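Local coordinates for protein AlyQ (Persicobacter sp. CCB-QB2, PDB 7D2A) that binds a 4,5-unsaturated uronic acid of the alginate type through its family 32 carbohydrate-binding module, at residues Y9-V14 against N26-N31; T34-N39 against Q43-D48; A60-Y63 against T69-F72; I74-D79 against T84-G89; R109-T114 against V129-A134. One frame throughout, in Å; residues are numbered along the deposited sequence. Where two conformers were deposited one is given.

Interaction 1. Residues Y9-V14 against N26-N31. With CA (calcium ion), chain C.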
# COMPACT_ATOMS: atom_id res chain seq x y z
N TYR A 9 -7.73 10.73 3.25
CA TYR A 9 -8.79 9.99 3.95
C TYR A 9 -8.22 9.25 5.14
O TYR A 9 -7.16 8.65 5.08
CB TYR A 9 -9.46 8.99 3.03
CG TYR A 9 -10.19 9.59 1.86
CD1 TYR A 9 -11.27 10.41 2.05
CD2 TYR A 9 -9.76 9.38 0.57
CE1 TYR A 9 -11.97 10.94 0.97
CE2 TYR A 9 -10.41 9.94 -0.51
CZ TYR A 9 -11.53 10.73 -0.32
OH TYR A 9 -12.22 11.26 -1.40
N ASP A 10 -9.00 9.25 6.21
CA ASP A 10 -8.69 8.33 7.32
C ASP A 10 -8.70 6.89 6.83
O ASP A 10 -9.56 6.54 5.98
CB ASP A 10 -9.72 8.42 8.44
CG ASP A 10 -9.44 9.47 9.49
OD1 ASP A 10 -8.56 10.31 9.32
OD2 ASP A 10 -10.16 9.36 10.52
N ILE A 11 -7.82 6.10 7.40
CA ILE A 11 -7.82 4.63 7.20
C ILE A 11 -8.29 4.01 8.52
O ILE A 11 -7.53 4.10 9.53
CB ILE A 11 -6.45 4.11 6.71
CG1 ILE A 11 -6.11 4.71 5.34
CG2 ILE A 11 -6.47 2.58 6.72
CD1 ILE A 11 -4.69 4.43 4.87
N VAL A 12 -9.50 3.46 8.54
CA VAL A 12 -10.17 3.05 9.81
C VAL A 12 -9.72 1.67 10.25
O VAL A 12 -9.95 1.32 11.44
CB VAL A 12 -11.70 3.14 9.71
CG1 VAL A 12 -12.10 4.52 9.21
CG2 VAL A 12 -12.31 2.03 8.87
N ALA A 13 -9.14 0.86 9.37
CA ALA A 13 -8.72 -0.52 9.65
C ALA A 13 -7.74 -0.93 8.56
O ALA A 13 -7.86 -0.45 7.40
CB ALA A 13 -9.94 -1.41 9.69
N VAL A 14 -6.80 -1.78 8.91
CA VAL A 14 -5.84 -2.42 7.99
C VAL A 14 -5.78 -3.91 8.33
O VAL A 14 -5.74 -4.27 9.51
CB VAL A 14 -4.43 -1.80 8.07
CG1 VAL A 14 -3.54 -2.23 6.93
CG2 VAL A 14 -4.45 -0.29 8.17
N ASN A 26 1.10 -0.86 11.32
CA ASN A 26 2.31 -0.02 11.35
C ASN A 26 2.38 0.91 10.13
O ASN A 26 3.20 1.84 10.09
CB ASN A 26 3.57 -0.86 11.43
CG ASN A 26 3.76 -1.51 12.78
OD1 ASN A 26 3.02 -1.25 13.75
ND2 ASN A 26 4.75 -2.36 12.83
N THR A 27 1.62 0.63 9.08
CA THR A 27 1.61 1.48 7.87
C THR A 27 0.83 2.76 8.07
O THR A 27 0.90 3.62 7.20
CB THR A 27 1.06 0.74 6.66
OG1 THR A 27 -0.27 0.30 6.92
CG2 THR A 27 1.90 -0.46 6.31
N ILE A 28 0.10 2.91 9.17
CA ILE A 28 -0.76 4.13 9.35
C ILE A 28 -0.44 4.79 10.69
O ILE A 28 -1.32 5.54 11.19
CB ILE A 28 -2.25 3.81 9.16
CG1 ILE A 28 -2.77 2.82 10.17
CG2 ILE A 28 -2.51 3.32 7.74
CD1 ILE A 28 -4.31 2.81 10.22
N ASP A 29 0.75 4.58 11.19
CA ASP A 29 1.10 5.19 12.50
C ASP A 29 1.87 6.50 12.30
O ASP A 29 2.21 7.14 13.31
CB ASP A 29 1.83 4.20 13.40
CG ASP A 29 3.20 3.75 12.90
OD1 ASP A 29 3.65 4.21 11.81
OD2 ASP A 29 3.82 2.99 13.67
N GLY A 30 2.16 6.94 11.06
CA GLY A 30 2.89 8.18 10.83
C GLY A 30 4.38 8.03 11.01
O GLY A 30 5.07 9.00 10.98
N ASN A 31 4.87 6.82 11.27
CA ASN A 31 6.30 6.59 11.61
C ASN A 31 6.99 5.83 10.47
O ASN A 31 6.67 4.62 10.26
CB ASN A 31 6.37 5.81 12.91
CG ASN A 31 7.73 5.87 13.53
OD1 ASN A 31 8.73 6.09 12.85
ND2 ASN A 31 7.75 5.63 14.85
CA CA C . 4.99 3.14 10.01
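Ile28 carries most of this contact, reaching from the loop of 26-31 into the angle between Ile11 and Val14. At its CB the side chain forks. The short branch, CG2, lies 3.8 Å from Ile11 CD1 and also touches the Val14 methyl CG2. The long branch starts with CG1 between the backbone N and the carbonyl carbon (chi1 62°), a turn that aims it at Val14, and CG1 passes 4.1 Å from Val14 CG2. The tip, CD1, ends 3.7 Å from that same valine methyl, so the two side chains meet head-on, and it rests 3.5 Å from the backbone oxygen Ile11 O. Just beyond Ile28 the loop becomes a calcium site. Asp29 OD1 binds calcium at 2.5 Å while accepting from Asn31 N, an Asx turn that curls the chain round the ion, and the backbone oxygens of Asn26 and Asn31 each bind it at 2.2 Å. Thr34, Thr127 and Glu128 complete the site. Back at the strand, the other valine methyl, Val14 CG1, comes 4.1 Å from Thr27 OG1, whose hydrogen bond goes to the backbone O of Pro24. Phe47 and Ile45 of strand 43-49 touch both Val14 and Thr27.

Interaction 2. Residues T34-N39 against Q43-D48. With CA (calcium ion), chain C; MAW (4-deoxy-alpha-L-erythro-hex-4-enopyranuronic acid), chain B.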
# COMPACT_ATOMS: atom_id res chain seq x y z
N THR A 34 8.61 2.25 11.42
CA THR A 34 7.80 1.05 11.70
C THR A 34 7.18 0.59 10.39
O THR A 34 6.81 1.46 9.56
CB THR A 34 6.72 1.34 12.72
OG1 THR A 34 5.83 2.26 12.11
CG2 THR A 34 7.29 1.84 14.03
N ARG A 35 7.06 -0.71 10.21
CA ARG A 35 6.67 -1.28 8.91
C ARG A 35 5.68 -2.43 9.09
O ARG A 35 5.60 -3.05 10.17
CB ARG A 35 7.87 -1.83 8.14
CG ARG A 35 8.52 -3.05 8.77
CD ARG A 35 9.81 -3.41 8.08
NE ARG A 35 10.41 -4.62 8.63
CZ ARG A 35 11.34 -4.65 9.59
NH1 ARG A 35 11.80 -3.53 10.15
NH2 ARG A 35 11.85 -5.82 9.96
N TRP A 36 4.98 -2.74 8.00
CA TRP A 36 4.39 -4.07 7.80
C TRP A 36 5.34 -4.88 6.94
O TRP A 36 5.88 -4.32 5.94
CB TRP A 36 3.06 -3.91 7.04
CG TRP A 36 2.56 -5.19 6.45
CD1 TRP A 36 2.10 -6.28 7.11
CD2 TRP A 36 2.48 -5.51 5.06
NE1 TRP A 36 1.71 -7.26 6.25
CE2 TRP A 36 1.93 -6.82 4.97
CE3 TRP A 36 2.78 -4.83 3.88
CZ2 TRP A 36 1.66 -7.45 3.74
CZ3 TRP A 36 2.59 -5.47 2.68
CH2 TRP A 36 2.00 -6.75 2.60
N SER A 37 5.58 -6.14 7.29
CA SER A 37 6.40 -7.05 6.48
C SER A 37 5.64 -8.36 6.29
O SER A 37 5.19 -8.94 7.28
CB SER A 37 7.75 -7.30 7.07
OG SER A 37 8.56 -6.13 7.14
N ALA A 38 5.68 -8.86 5.08
CA ALA A 38 5.20 -10.21 4.74
C ALA A 38 6.06 -10.75 3.63
O ALA A 38 6.29 -10.05 2.63
CB ALA A 38 3.72 -10.18 4.38
N ASN A 39 6.43 -12.01 3.74
CA ASN A 39 7.41 -12.61 2.83
C ASN A 39 6.68 -13.33 1.70
O ASN A 39 5.72 -14.10 2.00
CB ASN A 39 8.36 -13.55 3.56
CG ASN A 39 9.55 -13.92 2.70
OD1 ASN A 39 9.93 -13.24 1.75
ND2 ASN A 39 10.12 -15.06 3.04
N GLN A 43 1.75 -11.60 -1.51
CA GLN A 43 1.27 -11.12 -0.19
C GLN A 43 0.58 -9.77 -0.41
O GLN A 43 0.97 -9.07 -1.33
CB GLN A 43 2.41 -10.95 0.82
CG GLN A 43 3.15 -12.24 1.17
CD GLN A 43 2.44 -13.11 2.18
OE1 GLN A 43 1.24 -13.01 2.43
NE2 GLN A 43 3.17 -14.05 2.75
N TYR A 44 -0.36 -9.41 0.44
CA TYR A 44 -1.09 -8.13 0.25
C TYR A 44 -1.55 -7.55 1.56
O TYR A 44 -1.63 -8.23 2.58
CB TYR A 44 -2.27 -8.33 -0.69
CG TYR A 44 -3.23 -9.42 -0.33
CD1 TYR A 44 -4.18 -9.26 0.65
CD2 TYR A 44 -3.20 -10.62 -1.04
CE1 TYR A 44 -5.12 -10.25 0.90
CE2 TYR A 44 -4.15 -11.60 -0.81
CZ TYR A 44 -5.11 -11.43 0.17
OH TYR A 44 -6.00 -12.44 0.43
N ILE A 45 -1.83 -6.25 1.50
CA ILE A 45 -2.31 -5.46 2.65
C ILE A 45 -3.51 -4.64 2.18
O ILE A 45 -3.47 -4.08 1.06
CB ILE A 45 -1.19 -4.59 3.23
CG1 ILE A 45 -1.65 -3.83 4.46
CG2 ILE A 45 -0.49 -3.69 2.16
CD1 ILE A 45 -0.46 -3.28 5.27
N THR A 46 -4.55 -4.62 2.96
CA THR A 46 -5.85 -4.03 2.57
C THR A 46 -6.23 -2.93 3.53
O THR A 46 -6.38 -3.18 4.76
CB THR A 46 -6.97 -5.07 2.47
OG1 THR A 46 -6.46 -6.18 1.70
CG2 THR A 46 -8.19 -4.47 1.80
N PHE A 47 -6.45 -1.73 3.02
CA PHE A 47 -6.80 -0.51 3.76
C PHE A 47 -8.28 -0.25 3.61
O PHE A 47 -8.79 -0.32 2.48
CB PHE A 47 -6.01 0.68 3.22
CG PHE A 47 -4.56 0.40 3.27
CD1 PHE A 47 -3.83 0.58 4.45
CD2 PHE A 47 -3.91 -0.14 2.19
CE1 PHE A 47 -2.50 0.23 4.49
CE2 PHE A 47 -2.56 -0.49 2.24
CZ PHE A 47 -1.88 -0.32 3.41
N ASP A 48 -8.96 0.02 4.72
CA ASP A 48 -10.42 0.27 4.76
C ASP A 48 -10.63 1.76 5.04
O ASP A 48 -10.21 2.22 6.12
CB ASP A 48 -11.04 -0.61 5.83
CG ASP A 48 -12.54 -0.55 5.93
OD1 ASP A 48 -13.18 0.23 5.18
OD2 ASP A 48 -13.05 -1.34 6.73
CA CA C . 4.99 3.14 10.01
C1 MAW B . 13.60 -9.72 6.79
C2 MAW B . 12.92 -9.30 8.03
O2 MAW B . 13.62 -8.26 8.76
C3 MAW B . 11.50 -8.81 7.60
O3 MAW B . 10.88 -8.09 8.65
C4 MAW B . 11.63 -7.94 6.34
C5 MAW B . 12.75 -7.81 5.66
O5 MAW B . 13.94 -8.55 6.03
C6 MAW B . 12.90 -7.01 4.48
O6A MAW B . 14.03 -7.03 3.90
O6B MAW B . 11.91 -6.34 4.00
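Strands 36-39 and 43-48 run roughly antiparallel, at 151°, with their axes 7.5 Å apart at closest; no backbone-to-backbone hydrogen bond joins them, and side chains bridge the gap, some against the other strand's backbone. They converge at one end: the CA atoms of Trp36 and Ile45 are 8.6 Å apart, those of Ala38 and Gln43 6.4 Å. The indole of Trp36 fills the wider end. With CG anti to the backbone N (chi1 164°), the ring lies flat against Ile45, whose CB sits over the six-membered ring, 3.8 Å from its centroid and close to the normal, a CH-pi contact. Ile45 CG2 comes 3.6 Å from Trp36 CZ3, and Ile45 CD1 covers the same face nearer the five-membered ring. An alanine at Trp36 is likely to leave Ile45 facing a gap between the strands and Ala18 without the indole N-H it now receives. This is the interior of a beta sandwich, the F5/8 type C fold, with strand 36-39 in one sheet and 43-48 in the other. At the narrow end Gln43 has two conformers; in one, NE2 donates to Asn39 O, so the bond is doubtful. Arg35 and Ser37, on the outward side, serve the sugar. Arg35, extended from CG to NE, donates from NH2 to its O3 (2.8 Å, 175°), while NE bonds Ser37 OG at 2.8 Å, both partners at the edge of the guanidinium; the serine bond helps fix its rotation. Asp20, Arg68, Asn121 and Ser125 also hydrogen-bond the sugar. Thr34, at the segment's start, binds the calcium through OG1 (2.4 Å) and backbone O.

Interaction 3. Residues A60-Y63 against T69-F72; sequences AAWY and TSGF. With MAW (4-deoxy-alpha-L-erythro-hex-4-enopyranuronic acid), chain B.
A serine methylene lies on an indole here: Ser70 CB sits over one face of the Trp62 six-membered ring, 4.0 Å from its centroid and 28° off the normal, in a CH-pi contact. That methylene is 3.7 Å from both Trp62 CE3 and Trp62 CZ3, while Ser70 OG makes a weak hydrogen bond to Gly117 O. Phe72 meets the same indole obliquely, planes at 41° and centroids 5.4 Å apart, and the closest atoms are Trp62 CZ2 and Phe72 CD1 at 3.6 Å. In the phenyl ring's own plane, at its edge, lies Ser70 O. Tyr101 holds the remaining polar corner, its OH taking the indole N-H of NE1. CG anti to the carbonyl carbon (chi1 -64°) sends the indole inward, and from strand 52-62 of one sheet it reaches Ser70 and Phe72 on strand 70-77 of the other. The next residue, Tyr63, takes part in the glycan pocket instead: its CD2 is 3.5 Å from the carboxylate oxygen O6B of the unsaturated uronic acid, and its ring forms a cation-pi pair with Arg35. Buried packing between the sheets therefore leads directly into the uronic acid site at the end of this CBM32 beta sandwich.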
# COMPACT_ATOMS: atom_id res chain seq x y z
N ALA A 60 2.79 5.32 -0.93
CA ALA A 60 3.44 4.31 -0.07
C ALA A 60 4.90 4.67 0.11
O ALA A 60 5.58 5.09 -0.86
CB ALA A 60 3.30 2.90 -0.60
N ALA A 61 5.35 4.54 1.34
CA ALA A 61 6.77 4.61 1.72
C ALA A 61 7.26 3.19 1.93
O ALA A 61 6.64 2.41 2.67
CB ALA A 61 6.96 5.47 2.95
N TRP A 62 8.38 2.88 1.31
CA TRP A 62 8.94 1.52 1.28
C TRP A 62 10.10 1.35 2.26
O TRP A 62 10.93 2.26 2.41
CB TRP A 62 9.38 1.20 -0.13
CG TRP A 62 8.23 1.16 -1.07
CD1 TRP A 62 7.79 2.20 -1.83
CD2 TRP A 62 7.39 0.04 -1.37
NE1 TRP A 62 6.67 1.83 -2.53
CE2 TRP A 62 6.42 0.50 -2.30
CE3 TRP A 62 7.36 -1.29 -0.92
CZ2 TRP A 62 5.43 -0.37 -2.79
CZ3 TRP A 62 6.38 -2.12 -1.39
CH2 TRP A 62 5.42 -1.66 -2.30
N TYR A 63 10.12 0.21 2.93
CA TYR A 63 11.25 -0.13 3.82
C TYR A 63 12.50 -0.25 2.96
O TYR A 63 12.44 -0.90 1.92
CB TYR A 63 10.99 -1.46 4.51
CG TYR A 63 12.07 -1.95 5.43
CD1 TYR A 63 12.41 -1.24 6.57
CD2 TYR A 63 12.70 -3.15 5.17
CE1 TYR A 63 13.36 -1.73 7.45
CE2 TYR A 63 13.64 -3.65 6.06
CZ TYR A 63 13.97 -2.93 7.18
OH TYR A 63 14.94 -3.46 8.00
N THR A 69 14.23 -1.78 -5.15
CA THR A 69 12.95 -1.58 -5.86
C THR A 69 12.01 -2.74 -5.51
O THR A 69 12.44 -3.91 -5.40
CB THR A 69 13.16 -1.47 -7.37
OG1 THR A 69 13.84 -2.65 -7.84
CG2 THR A 69 13.98 -0.25 -7.73
N SER A 70 10.74 -2.44 -5.32
CA SER A 70 9.74 -3.42 -4.90
C SER A 70 8.59 -3.40 -5.90
O SER A 70 8.07 -2.33 -6.20
CB SER A 70 9.32 -3.14 -3.43
OG SER A 70 9.10 -4.34 -2.68
N GLY A 71 8.21 -4.56 -6.41
CA GLY A 71 7.10 -4.68 -7.36
C GLY A 71 5.77 -4.80 -6.65
O GLY A 71 5.68 -5.35 -5.56
N PHE A 72 4.75 -4.16 -7.20
CA PHE A 72 3.43 -4.12 -6.54
C PHE A 72 2.33 -3.78 -7.54
O PHE A 72 2.57 -3.39 -8.66
CB PHE A 72 3.43 -3.09 -5.40
CG PHE A 72 3.46 -1.68 -5.88
CD1 PHE A 72 4.66 -1.06 -6.22
CD2 PHE A 72 2.28 -0.96 -6.02
CE1 PHE A 72 4.68 0.25 -6.69
CE2 PHE A 72 2.31 0.33 -6.53
CZ PHE A 72 3.49 0.92 -6.89
C1 MAW B . 13.60 -9.72 6.79
C2 MAW B . 12.92 -9.30 8.03
O2 MAW B . 13.62 -8.26 8.76
C3 MAW B . 11.50 -8.81 7.60
O3 MAW B . 10.88 -8.09 8.65
C4 MAW B . 11.63 -7.94 6.34
C5 MAW B . 12.75 -7.81 5.66
O5 MAW B . 13.94 -8.55 6.03
C6 MAW B . 12.90 -7.01 4.48
O6A MAW B . 14.03 -7.03 3.90
O6B MAW B . 11.91 -6.34 4.00

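Interaction 4. Residues I74-D79 against T84-G89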
# COMPACT_ATOMS: atom_id res chain seq x y z
N ILE A 74 -1.94 -2.16 -7.20
CA ILE A 74 -3.00 -1.59 -6.35
C ILE A 74 -4.34 -2.02 -6.94
O ILE A 74 -4.55 -1.79 -8.16
CB ILE A 74 -2.86 -0.06 -6.26
CG1 ILE A 74 -1.45 0.37 -5.81
CG2 ILE A 74 -3.96 0.54 -5.39
CD1 ILE A 74 -1.22 1.85 -5.85
N SER A 75 -5.20 -2.50 -6.10
CA SER A 75 -6.58 -2.86 -6.51
C SER A 75 -7.55 -2.21 -5.55
O SER A 75 -7.21 -1.94 -4.38
CB SER A 75 -6.78 -4.35 -6.62
OG SER A 75 -6.56 -5.05 -5.39
N LEU A 76 -8.73 -1.89 -6.02
CA LEU A 76 -9.69 -1.25 -5.11
C LEU A 76 -11.13 -1.63 -5.46
O LEU A 76 -11.42 -2.29 -6.47
CB LEU A 76 -9.46 0.26 -5.10
CG LEU A 76 -9.36 0.96 -6.46
CD1 LEU A 76 -10.63 0.79 -7.25
CD2 LEU A 76 -9.04 2.46 -6.26
N GLY A 77 -12.01 -1.21 -4.59
CA GLY A 77 -13.44 -1.43 -4.85
C GLY A 77 -14.22 -1.51 -3.56
O GLY A 77 -13.73 -1.05 -2.54
N SER A 78 -15.43 -2.01 -3.64
CA SER A 78 -16.35 -2.16 -2.48
C SER A 78 -16.25 -3.57 -1.87
O SER A 78 -16.57 -3.70 -0.72
CB SER A 78 -17.73 -1.84 -2.95
OG SER A 78 -18.16 -2.91 -3.79
N ASP A 79 -15.85 -4.61 -2.63
CA ASP A 79 -15.80 -6.03 -2.17
C ASP A 79 -14.35 -6.50 -2.17
O ASP A 79 -13.82 -6.79 -3.24
CB ASP A 79 -16.66 -6.97 -3.04
CG ASP A 79 -16.74 -8.42 -2.54
OD1 ASP A 79 -16.06 -8.74 -1.53
OD2 ASP A 79 -17.49 -9.26 -3.16
N THR A 84 -10.70 -4.41 -8.20
CA THR A 84 -10.26 -4.10 -9.56
C THR A 84 -8.85 -3.53 -9.47
O THR A 84 -8.67 -2.57 -8.73
CB THR A 84 -11.25 -3.14 -10.22
OG1 THR A 84 -12.51 -3.86 -10.20
CG2 THR A 84 -10.81 -2.78 -11.60
N GLU A 85 -7.94 -3.98 -10.35
CA GLU A 85 -6.57 -3.45 -10.41
C GLU A 85 -6.58 -2.07 -11.08
O GLU A 85 -7.05 -1.93 -12.21
CB GLU A 85 -5.60 -4.41 -11.10
CG GLU A 85 -4.18 -3.92 -11.03
CD GLU A 85 -3.18 -4.91 -11.60
OE1 GLU A 85 -3.17 -6.07 -11.10
OE2 GLU A 85 -2.57 -4.56 -12.58
N VAL A 86 -6.03 -1.06 -10.42
CA VAL A 86 -5.94 0.32 -10.96
C VAL A 86 -4.51 0.78 -11.24
O VAL A 86 -4.39 1.83 -11.84
CB VAL A 86 -6.69 1.31 -10.05
CG1 VAL A 86 -8.18 1.00 -10.00
CG2 VAL A 86 -6.13 1.35 -8.62
N TYR A 87 -3.51 0.07 -10.75
CA TYR A 87 -2.11 0.48 -10.86
C TYR A 87 -1.23 -0.76 -10.73
O TYR A 87 -1.55 -1.69 -9.96
CB TYR A 87 -1.71 1.46 -9.75
CG TYR A 87 -0.45 2.24 -10.05
CD1 TYR A 87 0.78 1.73 -9.71
CD2 TYR A 87 -0.49 3.53 -10.58
CE1 TYR A 87 1.95 2.42 -9.95
CE2 TYR A 87 0.68 4.25 -10.83
CZ TYR A 87 1.91 3.67 -10.54
OH TYR A 87 3.09 4.33 -10.76
N SER A 88 -0.18 -0.79 -11.49
CA SER A 88 0.85 -1.85 -11.37
C SER A 88 2.19 -1.22 -11.68
O SER A 88 2.32 -0.43 -12.68
CB SER A 88 0.52 -2.97 -12.28
OG SER A 88 1.48 -3.99 -12.12
N GLY A 89 3.19 -1.48 -10.87
CA GLY A 89 4.50 -0.90 -11.15
C GLY A 89 5.54 -1.40 -10.18
O GLY A 89 5.37 -2.47 -9.57
O HOH W 1 -13.84 -3.65 -7.98
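Leu76 and Val86 form the apolar centre, crossing at about a right angle with Leu76 CD1 3.7 Å from Val86 CG1. Leu76 CG lies between its backbone N and carbonyl carbon (chi1 50°), a turn that brings the branch point itself against the valine methyls. Beside them Val86 CG2 touches Ile74 CG2 at 4.0 Å, and Ile74 CD1 reaches Tyr87 CB at 3.9 Å. Phe103, from the other sheet, packs on both Leu76 and Val86. A serine at Leu76 would probably leave Val86 and Phe103 facing a gap. Around this patch the backbones pair as an antiparallel hairpin. Leu76 and Thr84 are a hydrogen-bonded pair, Ser75 and Glu85 a non-hydrogen-bonded one. At Ile74 the register slips by one: Ile74 O accepts from Val86 N at 2.8 Å and weakly from Tyr87 N at 3.4 Å, while Ile74 N gives to Tyr87 O. This classic beta bulge turns Val86 toward the leucine. At the outer edge a water accepts from Thr84 OG1 at 2.6 Å and donates to Leu76 O at 3.2 Å, so that oxygen takes both the water and Thr84 N. The chemistry is thus divided by position: the inner side chains pack against the opposite sheet, while backbone hydrogen bonds join the edge strand to its neighbour, with one water bridging the two at its outer end.

Interaction 5. Residues R109-T114 against V129-A134; sequences RYIRIT and VAIFHA
No flat group lies between Ile111 and Ile131, which meet across the core; the flat groups of Arg109 and Tyr110 lie together on the side away from it. There the Tyr110 ring has Arg109 CG over one face, 3.6 Å above its plane, and Tyr110 OH in turn sits over one face of the Arg109 guanidinium, toward its rim, while that arginine's NE is engaged in a salt bridge with Asp48. Across the core the isoleucines reach toward each other tip to tip. Ile131 CD1 presses on Ile111 CB at 3.8 Å, with Ile111 CG1 at 3.9 Å. Ile111 bends back at chi2 (74°), which carries its own CD1 to within 4.1 Å of Ile131 CG2. The backbones stay well apart, the CA atoms of this pair 8.4 Å from each other, as expected where strands of opposing sheets face each other in a beta sandwich. One pair further along, Ile113 CD1 and Val129 CG2 meet at 4.0 Å, also tip to tip. Phe47 packs against Val129 and Ile131, and Ile74 against Ile111. Arg109 and Tyr110 together face Gly77 in a classic beta bulge, just where the chain turns a corner into strand 110-118.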
# COMPACT_ATOMS: atom_id res chain seq x y z
N ARG A 109 -14.10 1.76 -1.20
CA ARG A 109 -14.00 1.67 0.27
C ARG A 109 -12.67 0.99 0.60
O ARG A 109 -12.06 1.37 1.62
CB ARG A 109 -15.18 0.91 0.88
CG ARG A 109 -14.94 0.57 2.34
CD ARG A 109 -16.14 0.00 3.05
NE ARG A 109 -15.76 -0.34 4.40
CZ ARG A 109 -16.60 -0.78 5.34
NH1 ARG A 109 -17.89 -0.95 5.08
NH2 ARG A 109 -16.12 -1.12 6.52
N TYR A 110 -12.25 -0.01 -0.19
CA TYR A 110 -11.05 -0.83 0.12
C TYR A 110 -10.00 -0.58 -0.94
O TYR A 110 -10.31 -0.57 -2.17
CB TYR A 110 -11.41 -2.32 0.17
CG TYR A 110 -12.38 -2.67 1.26
CD1 TYR A 110 -11.97 -2.90 2.56
CD2 TYR A 110 -13.73 -2.76 1.00
CE1 TYR A 110 -12.87 -3.15 3.57
CE2 TYR A 110 -14.65 -3.06 1.99
CZ TYR A 110 -14.22 -3.29 3.28
OH TYR A 110 -15.11 -3.59 4.27
N ILE A 111 -8.76 -0.44 -0.49
CA ILE A 111 -7.54 -0.31 -1.32
C ILE A 111 -6.58 -1.39 -0.88
O ILE A 111 -6.28 -1.45 0.32
CB ILE A 111 -6.91 1.08 -1.17
CG1 ILE A 111 -7.78 2.22 -1.70
CG2 ILE A 111 -5.57 1.06 -1.88
CD1 ILE A 111 -8.96 2.64 -0.93
N ARG A 112 -6.19 -2.24 -1.81
CA ARG A 112 -5.27 -3.34 -1.51
C ARG A 112 -3.98 -3.13 -2.27
O ARG A 112 -4.01 -2.95 -3.50
CB ARG A 112 -5.91 -4.67 -1.92
CG ARG A 112 -5.01 -5.88 -1.73
CD ARG A 112 -5.81 -7.14 -1.96
NE ARG A 112 -6.72 -7.40 -0.89
CZ ARG A 112 -7.56 -8.44 -0.84
NH1 ARG A 112 -7.59 -9.30 -1.84
NH2 ARG A 112 -8.37 -8.57 0.21
N ILE A 113 -2.83 -3.23 -1.59
CA ILE A 113 -1.51 -3.28 -2.22
C ILE A 113 -1.04 -4.71 -2.21
O ILE A 113 -0.93 -5.26 -1.14
CB ILE A 113 -0.49 -2.34 -1.53
CG1 ILE A 113 -0.99 -0.90 -1.59
CG2 ILE A 113 0.86 -2.56 -2.15
CD1 ILE A 113 -0.11 0.07 -0.85
N THR A 114 -0.77 -5.26 -3.38
CA THR A 114 -0.21 -6.61 -3.54
C THR A 114 1.25 -6.45 -3.88
O THR A 114 1.59 -5.68 -4.77
CB THR A 114 -0.97 -7.44 -4.59
OG1 THR A 114 -2.34 -7.54 -4.24
CG2 THR A 114 -0.35 -8.81 -4.70
N VAL A 129 1.46 4.18 4.48
CA VAL A 129 0.54 4.35 3.34
C VAL A 129 -0.41 5.48 3.64
O VAL A 129 -0.88 5.57 4.81
CB VAL A 129 -0.21 3.04 3.05
CG1 VAL A 129 -1.32 3.24 2.00
CG2 VAL A 129 0.72 1.97 2.55
N ALA A 130 -0.78 6.22 2.62
CA ALA A 130 -1.80 7.27 2.71
C ALA A 130 -2.62 7.26 1.43
O ALA A 130 -2.10 6.92 0.36
CB ALA A 130 -1.18 8.58 3.05
N ILE A 131 -3.88 7.62 1.49
CA ILE A 131 -4.84 7.42 0.39
C ILE A 131 -5.55 8.74 0.26
O ILE A 131 -6.12 9.23 1.33
CB ILE A 131 -5.81 6.26 0.69
CG1 ILE A 131 -5.01 4.96 0.83
CG2 ILE A 131 -6.89 6.17 -0.37
CD1 ILE A 131 -5.81 3.77 1.26
N PHE A 132 -5.65 9.24 -0.99
CA PHE A 132 -6.04 10.62 -1.32
C PHE A 132 -7.08 10.70 -2.42
O PHE A 132 -7.16 9.86 -3.34
CB PHE A 132 -4.81 11.40 -1.78
CG PHE A 132 -3.72 11.49 -0.75
CD1 PHE A 132 -2.89 10.42 -0.56
CD2 PHE A 132 -3.56 12.62 0.03
CE1 PHE A 132 -1.84 10.48 0.35
CE2 PHE A 132 -2.54 12.66 0.98
CZ PHE A 132 -1.70 11.60 1.13
N HIS A 133 -7.82 11.80 -2.39
CA HIS A 133 -8.41 12.42 -3.60
C HIS A 133 -7.59 13.66 -3.87
O HIS A 133 -7.78 14.69 -3.14
CB HIS A 133 -9.89 12.66 -3.40
CG HIS A 133 -10.58 13.14 -4.62
ND1 HIS A 133 -11.88 13.64 -4.59
CD2 HIS A 133 -10.16 13.19 -5.90
CE1 HIS A 133 -12.21 13.98 -5.84
NE2 HIS A 133 -11.18 13.70 -6.67
N ALA A 134 -6.62 13.56 -4.77
CA ALA A 134 -5.61 14.60 -5.07
C ALA A 134 -6.14 15.57 -6.12
O ALA A 134 -6.91 15.15 -7.04
CB ALA A 134 -4.35 13.92 -5.52

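Interactions 1 and 2 share the calcium ion and are joined there by a probable hydrogen bond, Asp29 OD2 to Thr34 OG1 at 2.6 Å. Interactions 2 and 3 share the sugar: Arg35 NH1 approaches Tyr63 CE1 to 3.6 Å in the pocket, one residue away from the core tryptophans Trp36 and Trp62. Interaction 5 lies deeper, the side chain of Ile113 about 13 Å from the sugar, and Thr27 O probably bonds Val129 N at 2.8 Å, tying it to interaction 1. Strand 70-77 carries interactions 3 and 4, where Phe72 CZ meets Tyr87 CE1 at 3.7 Å. Interactions 1 and 4, at opposite edge strands of one sheet, have centres 18 Å apart.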